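Local coordinates for ribonucleoside-diphosphate reductase small chain 2 (PDB 1JK0), which helps supply deoxyribonucleotides for DNA synthesis, being required for the proper folding of its partner small subunit Rnr2 and for assembly with the large subunits, at residues F56-A59 and E60-E63; Y117-Q120 and I121-E124; S128-Y131 and S132-V135. All blocks are in the same frame, centred on the assembly; numbering follows the deposited sequence.

Contact 1: residues F56-A59 and E60-E63; sequences FWTA and EEIE
Trp57 and Ile62 hold the inner side of a short turn, and the indole is the side chain to follow. Its CB lies beside the carboxylate of Glu61, 3.4 Å from Glu61 OE2, a packing contact made at the end of an extended glutamate chain. From there CG sits between the backbone N and the carbonyl carbon (chi1 56°), which swings the indole away from that carboxylate and into the protein. On the five-membered ring, NE1 finds a hydrogen-bond acceptor in Asp219 of helix 207-232. On the six-membered ring, the outer carbon CZ3 is met obliquely by the end methyl of the isoleucine, with Ile62 CD1 3.3 Å from Trp57 CZ3 and 4.0 Å from Trp57 CE3.

The chain makes one tight turn between the two residues and then carries on in much the same direction: Glu61 N gives a weak hydrogen bond to Thr58 O at 3.1 Å, with Ala59 and Glu60 at the corners. Glu60 bends at chi2, bringing its OE2 within 3.7 Å of Thr58 OG1, while its OE1 makes a salt bridge to a basic side chain of the partner protein's chain.

The chemistry is therefore split, with indole, alanine and isoleucine buried against helices 111-138 and 207-232, and two exposed glutamates outside, one of them tying this loop to the heterodimer interface.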
loop_
_atom_site.group_PDB
_atom_site.type_symbol
_atom_site.label_atom_id
_atom_site.label_comp_id
_atom_site.label_asym_id
_atom_site.label_seq_id
_atom_site.Cartn_x
_atom_site.Cartn_y
_atom_site.Cartn_z
ATOM N N PHE B 56 -3.559 14.259 -6.245
ATOM C CA PHE B 56 -2.680 13.287 -6.878
ATOM C C PHE B 56 -2.152 13.729 -8.261
ATOM O O PHE B 56 -2.923 14.002 -9.182
ATOM C CB PHE B 56 -3.415 11.955 -6.996
ATOM C CG PHE B 56 -2.681 10.922 -7.790
ATOM C CD1 PHE B 56 -1.529 10.329 -7.290
ATOM C CD2 PHE B 56 -3.126 10.557 -9.047
ATOM C CE1 PHE B 56 -0.826 9.380 -8.034
ATOM C CE2 PHE B 56 -2.436 9.613 -9.797
ATOM C CZ PHE B 56 -1.279 9.025 -9.289
ATOM N N TRP B 57 -0.832 13.806 -8.394
ATOM C CA TRP B 57 -0.203 14.187 -9.653
ATOM C C TRP B 57 0.982 13.246 -9.912
ATOM O O TRP B 57 1.425 12.510 -9.016
ATOM C CB TRP B 57 0.279 15.641 -9.603
ATOM C CG TRP B 57 1.222 15.946 -8.468
ATOM C CD1 TRP B 57 0.897 16.127 -7.150
ATOM C CD2 TRP B 57 2.651 16.083 -8.553
ATOM N NE1 TRP B 57 2.035 16.370 -6.413
ATOM C CE2 TRP B 57 3.122 16.351 -7.248
ATOM C CE3 TRP B 57 3.578 16.003 -9.607
ATOM C CZ2 TRP B 57 4.485 16.546 -6.970
ATOM C CZ3 TRP B 57 4.925 16.195 -9.333
ATOM C CH2 TRP B 57 5.369 16.466 -8.021
ATOM N N THR B 58 1.501 13.266 -11.131
ATOM C CA THR B 58 2.614 12.393 -11.468
ATOM C C THR B 58 3.740 13.120 -12.213
ATOM O O THR B 58 3.599 14.284 -12.605
ATOM C CB THR B 58 2.129 11.228 -12.324
ATOM O OG1 THR B 58 1.553 11.733 -13.538
ATOM C CG2 THR B 58 1.085 10.405 -11.551
ATOM N N ALA B 59 4.873 12.446 -12.378
ATOM C CA ALA B 59 6.001 13.040 -13.081
ATOM C C ALA B 59 5.591 13.370 -14.537
ATOM O O ALA B 59 5.935 14.433 -15.075
ATOM C CB ALA B 59 7.191 12.076 -13.043
ATOM N N GLU B 60 4.832 12.466 -15.156
ATOM C CA GLU B 60 4.371 12.662 -16.526
ATOM C C GLU B 60 3.616 13.973 -16.694
ATOM O O GLU B 60 3.674 14.588 -17.748
ATOM C CB GLU B 60 3.453 11.517 -16.969
ATOM C CG GLU B 60 4.143 10.193 -17.286
ATOM C CD GLU B 60 4.670 9.473 -16.058
ATOM O OE1 GLU B 60 5.267 8.389 -16.231
ATOM O OE2 GLU B 60 4.491 9.980 -14.925
ATOM N N GLU B 61 2.893 14.395 -15.664
ATOM C CA GLU B 61 2.130 15.640 -15.735
ATOM C C GLU B 61 3.040 16.854 -15.675
ATOM O O GLU B 61 2.573 17.994 -15.608
ATOM C CB GLU B 61 1.087 15.701 -14.604
ATOM C CG GLU B 61 -0.183 14.924 -14.923
ATOM C CD GLU B 61 -1.268 15.051 -13.867
ATOM O OE1 GLU B 61 -2.437 14.762 -14.200
ATOM O OE2 GLU B 61 -0.972 15.425 -12.712
ATOM N N ILE B 62 4.345 16.596 -15.706
ATOM C CA ILE B 62 5.350 17.647 -15.661
ATOM C C ILE B 62 6.197 17.649 -16.920
ATOM O O ILE B 62 6.693 16.604 -17.342
ATOM C CB ILE B 62 6.278 17.467 -14.457
ATOM C CG1 ILE B 62 5.532 17.844 -13.180
ATOM C CG2 ILE B 62 7.525 18.318 -14.621
ATOM C CD1 ILE B 62 6.355 17.696 -11.919
ATOM N N GLU B 63 6.359 18.830 -17.511
ATOM C CA GLU B 63 7.154 18.994 -18.723
ATOM C C GLU B 63 8.514 19.652 -18.455
ATOM O O GLU B 63 8.593 20.806 -18.030
ATOM C CB GLU B 63 6.391 19.838 -19.745
ATOM C CG GLU B 63 7.086 19.909 -21.081
ATOM C CD GLU B 63 7.133 18.561 -21.764
ATOM O OE1 GLU B 63 6.132 18.186 -22.411
ATOM O OE2 GLU B 63 8.164 17.866 -21.638
#

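Contact 2: residues Y117-Q120 and I121-E124; sequences YGFQ and IMME
Phe119, Met122 and Met123 leave the helix side by side and point the same way, and both methionines come to the same side of the phenyl ring. Met122 makes the closer approach. Its CE stands over the face, 3.6 Å from the centroid of the Phe119 ring and 19° off the normal, displaced toward the rim so that CE1 is the ring carbon nearest to it. This is a CH-pi contact. It depends on a folded chain: CG starts anti to the backbone N (chi1 176°), and bends at chi2 and chi3 then turn the methyl back onto the ring. The sulfur, Met122 SD, stays above the same face but farther off, 5.3 Å from the Phe119 centroid.

Met123 reaches the ring at a slant, with its CG 3.8 Å from Phe119 CE2 and its sulfur well off the normal. The two sulfurs make Met-aromatic contacts with the ring at spacings of three and four residues, along one turn of helix 111-138 in the helical bundle of the R2 fold. An alanine in place of Phe119 would probably leave the Met122 methyl without its aromatic face and open a gap toward Val52 and Tyr49 of helix 43-54, which pack on the phenyl ring.

Elsewhere on the turn, Ile121 lays CG2 against the backbone, 3.5 Å from Tyr117 O, the oxygen that also accepts the Ile121 N-H. Met122 N bonds to Gly118 O in the same i to i+4 series. Glu124 carries its carboxylate away to a salt bridge with Arg220 of helix 207-232.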
loop_
_atom_site.group_PDB
_atom_site.type_symbol
_atom_site.label_atom_id
_atom_site.label_comp_id
_atom_site.label_asym_id
_atom_site.label_seq_id
_atom_site.Cartn_x
_atom_site.Cartn_y
_atom_site.Cartn_z
ATOM N N TYR B 117 -1.343 8.014 5.340
ATOM C CA TYR B 117 0.065 7.631 5.324
ATOM C C TYR B 117 0.461 6.825 4.098
ATOM O O TYR B 117 1.517 7.069 3.505
ATOM C CB TYR B 117 0.422 6.855 6.601
ATOM C CG TYR B 117 0.710 7.773 7.769
ATOM C CD1 TYR B 117 1.436 8.955 7.573
ATOM C CD2 TYR B 117 0.274 7.468 9.056
ATOM C CE1 TYR B 117 1.717 9.805 8.617
ATOM C CE2 TYR B 117 0.560 8.324 10.121
ATOM C CZ TYR B 117 1.284 9.491 9.895
ATOM O OH TYR B 117 1.614 10.347 10.933
ATOM N N GLY B 118 -0.380 5.865 3.724
ATOM C CA GLY B 118 -0.093 5.059 2.556
ATOM C C GLY B 118 -0.001 5.943 1.321
ATOM O O GLY B 118 0.738 5.640 0.369
ATOM N N PHE B 119 -0.745 7.046 1.341
ATOM C CA PHE B 119 -0.763 7.964 0.217
ATOM C C PHE B 119 0.497 8.791 0.213
ATOM O O PHE B 119 1.101 9.036 -0.837
ATOM C CB PHE B 119 -1.951 8.902 0.311
ATOM C CG PHE B 119 -2.348 9.491 -0.995
ATOM C CD1 PHE B 119 -3.078 8.744 -1.899
ATOM C CD2 PHE B 119 -1.972 10.773 -1.338
ATOM C CE1 PHE B 119 -3.437 9.268 -3.138
ATOM C CE2 PHE B 119 -2.330 11.310 -2.580
ATOM C CZ PHE B 119 -3.062 10.550 -3.480
ATOM N N GLN B 120 0.884 9.239 1.396
ATOM C CA GLN B 120 2.080 10.041 1.529
ATOM C C GLN B 120 3.311 9.293 1.033
ATOM O O GLN B 120 4.016 9.807 0.177
ATOM C CB GLN B 120 2.259 10.483 2.976
ATOM C CG GLN B 120 3.497 11.276 3.214
ATOM C CD GLN B 120 3.632 11.673 4.647
ATOM O OE1 GLN B 120 4.702 12.077 5.087
ATOM N NE2 GLN B 120 2.541 11.571 5.396
ATOM N N ILE B 121 3.580 8.083 1.524
ATOM C CA ILE B 121 4.769 7.399 1.010
ATOM C C ILE B 121 4.610 7.157 -0.479
ATOM O O ILE B 121 5.598 7.162 -1.208
ATOM C CB ILE B 121 5.107 6.008 1.677
ATOM C CG1 ILE B 121 4.403 4.887 0.929
ATOM C CG2 ILE B 121 4.786 6.014 3.168
ATOM C CD1 ILE B 121 4.868 3.485 1.335
ATOM N N MET B 122 3.382 6.940 -0.940
ATOM C CA MET B 122 3.163 6.705 -2.368
ATOM C C MET B 122 3.623 7.910 -3.200
ATOM O O MET B 122 4.298 7.754 -4.221
ATOM C CB MET B 122 1.687 6.402 -2.641
ATOM C CG MET B 122 1.326 6.234 -4.120
ATOM S SD MET B 122 1.197 7.809 -5.011
ATOM C CE MET B 122 -0.449 8.360 -4.489
ATOM N N MET B 123 3.248 9.108 -2.755
ATOM C CA MET B 123 3.628 10.352 -3.423
ATOM C C MET B 123 5.132 10.634 -3.330
ATOM O O MET B 123 5.709 11.254 -4.220
ATOM C CB MET B 123 2.864 11.539 -2.812
ATOM C CG MET B 123 1.401 11.637 -3.204
ATOM S SD MET B 123 1.118 11.577 -5.004
ATOM C CE MET B 123 1.757 13.146 -5.548
ATOM N N GLU B 124 5.761 10.193 -2.241
ATOM C CA GLU B 124 7.188 10.416 -2.039
ATOM C C GLU B 124 8.007 9.780 -3.130
ATOM O O GLU B 124 9.048 10.314 -3.510
ATOM C CB GLU B 124 7.645 9.865 -0.692
ATOM C CG GLU B 124 7.467 10.822 0.470
ATOM C CD GLU B 124 8.131 12.161 0.212
ATOM O OE1 GLU B 124 9.133 12.190 -0.536
ATOM O OE2 GLU B 124 7.667 13.179 0.768
#

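Contact 3: residues S128-Y131 and S132-V135; sequences SEVY and SMMV
Glu129 and Met133 meet one helical turn apart, first through the backbone: Met133 N donates to Glu129 O at 2.9 Å. The same i to i+4 pattern continues with Met134 N to Val130 O and with Val135 N to Tyr131 O, the latter 3.1 Å long. At the start of the turn it slackens, since the bond from Ser132 N to Ser128 O is weak at 3.5 Å. Ser132 OG also appears to bond to Ser128 O, although the position of that hydroxyl is less certain.

These bonds run through the second half of helix 111-138, one of the long helices of the ferritin-like bundle that forms the R2 fold. The turn carries Tyr131, the predicted active-site residue. Its ring projects into the bundle, where it packs on Ile216 of helix 207-232 and Ser89 of helix 78-89.

Among side chains the contacts are looser and set on the other flank. The extended chain of Glu129 and that of Met133 pass at a slant, with Glu129 OE2 4.0 Å from Met133 SD. That carboxylate has its stronger partner outside the helix, in a salt bridge to a basic side chain of the partner protein's chain. Met133 runs back along the helix: CG stands beside its own backbone N (chi1 -52°), 3.1 Å from Glu129 O, and the bend at chi3 brings CE to 4.4 Å from Val130 CB. Met134 instead faces inward, with its CG against Val130 O, and packs on Leu209 and Leu86 of neighbouring helices.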
loop_
_atom_site.group_PDB
_atom_site.type_symbol
_atom_site.label_atom_id
_atom_site.label_comp_id
_atom_site.label_asym_id
_atom_site.label_seq_id
_atom_site.Cartn_x
_atom_site.Cartn_y
_atom_site.Cartn_z
ATOM N N SER B 128 10.646 11.386 -5.737
ATOM C CA SER B 128 11.947 10.798 -5.953
ATOM C C SER B 128 12.194 10.552 -7.443
ATOM O O SER B 128 13.340 10.476 -7.879
ATOM C CB SER B 128 12.059 9.500 -5.156
ATOM O OG SER B 128 13.425 9.141 -4.947
ATOM N N GLU B 129 11.123 10.429 -8.223
ATOM C CA GLU B 129 11.252 10.215 -9.666
ATOM C C GLU B 129 11.408 11.541 -10.383
ATOM O O GLU B 129 12.336 11.720 -11.162
ATOM C CB GLU B 129 10.025 9.516 -10.267
ATOM C CG GLU B 129 10.211 9.227 -11.766
ATOM C CD GLU B 129 8.976 8.677 -12.450
ATOM O OE1 GLU B 129 8.254 7.866 -11.844
ATOM O OE2 GLU B 129 8.740 9.033 -13.620
ATOM N N VAL B 130 10.486 12.467 -10.143
ATOM C CA VAL B 130 10.585 13.750 -10.806
ATOM C C VAL B 130 11.962 14.347 -10.542
ATOM O O VAL B 130 12.611 14.825 -11.470
ATOM C CB VAL B 130 9.451 14.718 -10.365
ATOM C CG1 VAL B 130 9.274 14.670 -8.890
ATOM C CG2 VAL B 130 9.768 16.131 -10.803
ATOM N N TYR B 131 12.425 14.296 -9.294
ATOM C CA TYR B 131 13.739 14.836 -8.972
ATOM C C TYR B 131 14.765 14.203 -9.885
ATOM O O TYR B 131 15.540 14.901 -10.533
ATOM C CB TYR B 131 14.141 14.549 -7.524
ATOM C CG TYR B 131 13.507 15.450 -6.495
ATOM C CD1 TYR B 131 13.352 16.807 -6.733
ATOM C CD2 TYR B 131 13.081 14.943 -5.272
ATOM C CE1 TYR B 131 12.785 17.644 -5.776
ATOM C CE2 TYR B 131 12.517 15.769 -4.305
ATOM C CZ TYR B 131 12.369 17.120 -4.558
ATOM O OH TYR B 131 11.819 17.949 -3.593
ATOM N N SER B 132 14.770 12.876 -9.936
ATOM C CA SER B 132 15.721 12.169 -10.780
ATOM C C SER B 132 15.658 12.662 -12.223
ATOM O O SER B 132 16.689 12.970 -12.815
ATOM C CB SER B 132 15.467 10.663 -10.727
ATOM O OG SER B 132 15.773 10.131 -9.446
ATOM N N MET B 133 14.456 12.747 -12.785
ATOM C CA MET B 133 14.290 13.212 -14.160
ATOM C C MET B 133 15.041 14.510 -14.418
ATOM O O MET B 133 15.609 14.699 -15.489
ATOM C CB MET B 133 12.817 13.444 -14.481
ATOM C CG MET B 133 11.926 12.282 -14.159
ATOM S SD MET B 133 10.462 12.351 -15.158
ATOM C CE MET B 133 9.845 13.955 -14.714
ATOM N N MET B 134 15.027 15.411 -13.441
ATOM C CA MET B 134 15.712 16.687 -13.584
ATOM C C MET B 134 17.214 16.430 -13.637
ATOM O O MET B 134 17.923 16.945 -14.505
ATOM C CB MET B 134 15.345 17.603 -12.416
ATOM C CG MET B 134 13.846 17.661 -12.179
ATOM S SD MET B 134 13.295 18.980 -11.094
ATOM C CE MET B 134 12.277 19.922 -12.238
ATOM N N VAL B 135 17.687 15.613 -12.709
ATOM C CA VAL B 135 19.091 15.243 -12.653
ATOM C C VAL B 135 19.503 14.648 -14.012
ATOM O O VAL B 135 20.646 14.794 -14.441
ATOM C CB VAL B 135 19.328 14.206 -11.506
ATOM C CG1 VAL B 135 20.671 13.522 -11.664
ATOM C CG2 VAL B 135 19.253 14.906 -10.154
#

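In the fold
Along the chain contact 1 comes first, in the loop between helices 43-54 and 78-89; contacts 2 and 3 follow on helix 111-138, their centres about 17 Å apart. The loop runs along that helix and touches both turns, its centre about 15 Å from that of contact 2 and about 11 Å from that of contact 3. Phe56 packs on Met122 and Met123 and Trp57 on Met123, while Ala59 and Ile62 reach Glu129, Val130 and Met133. Helix 207-232 backs all three. Each also meets the partner protein's chain, so this strip of the helical bundle joins the heterodimer interface to the surroundings of Tyr131, the predicted active-site residue.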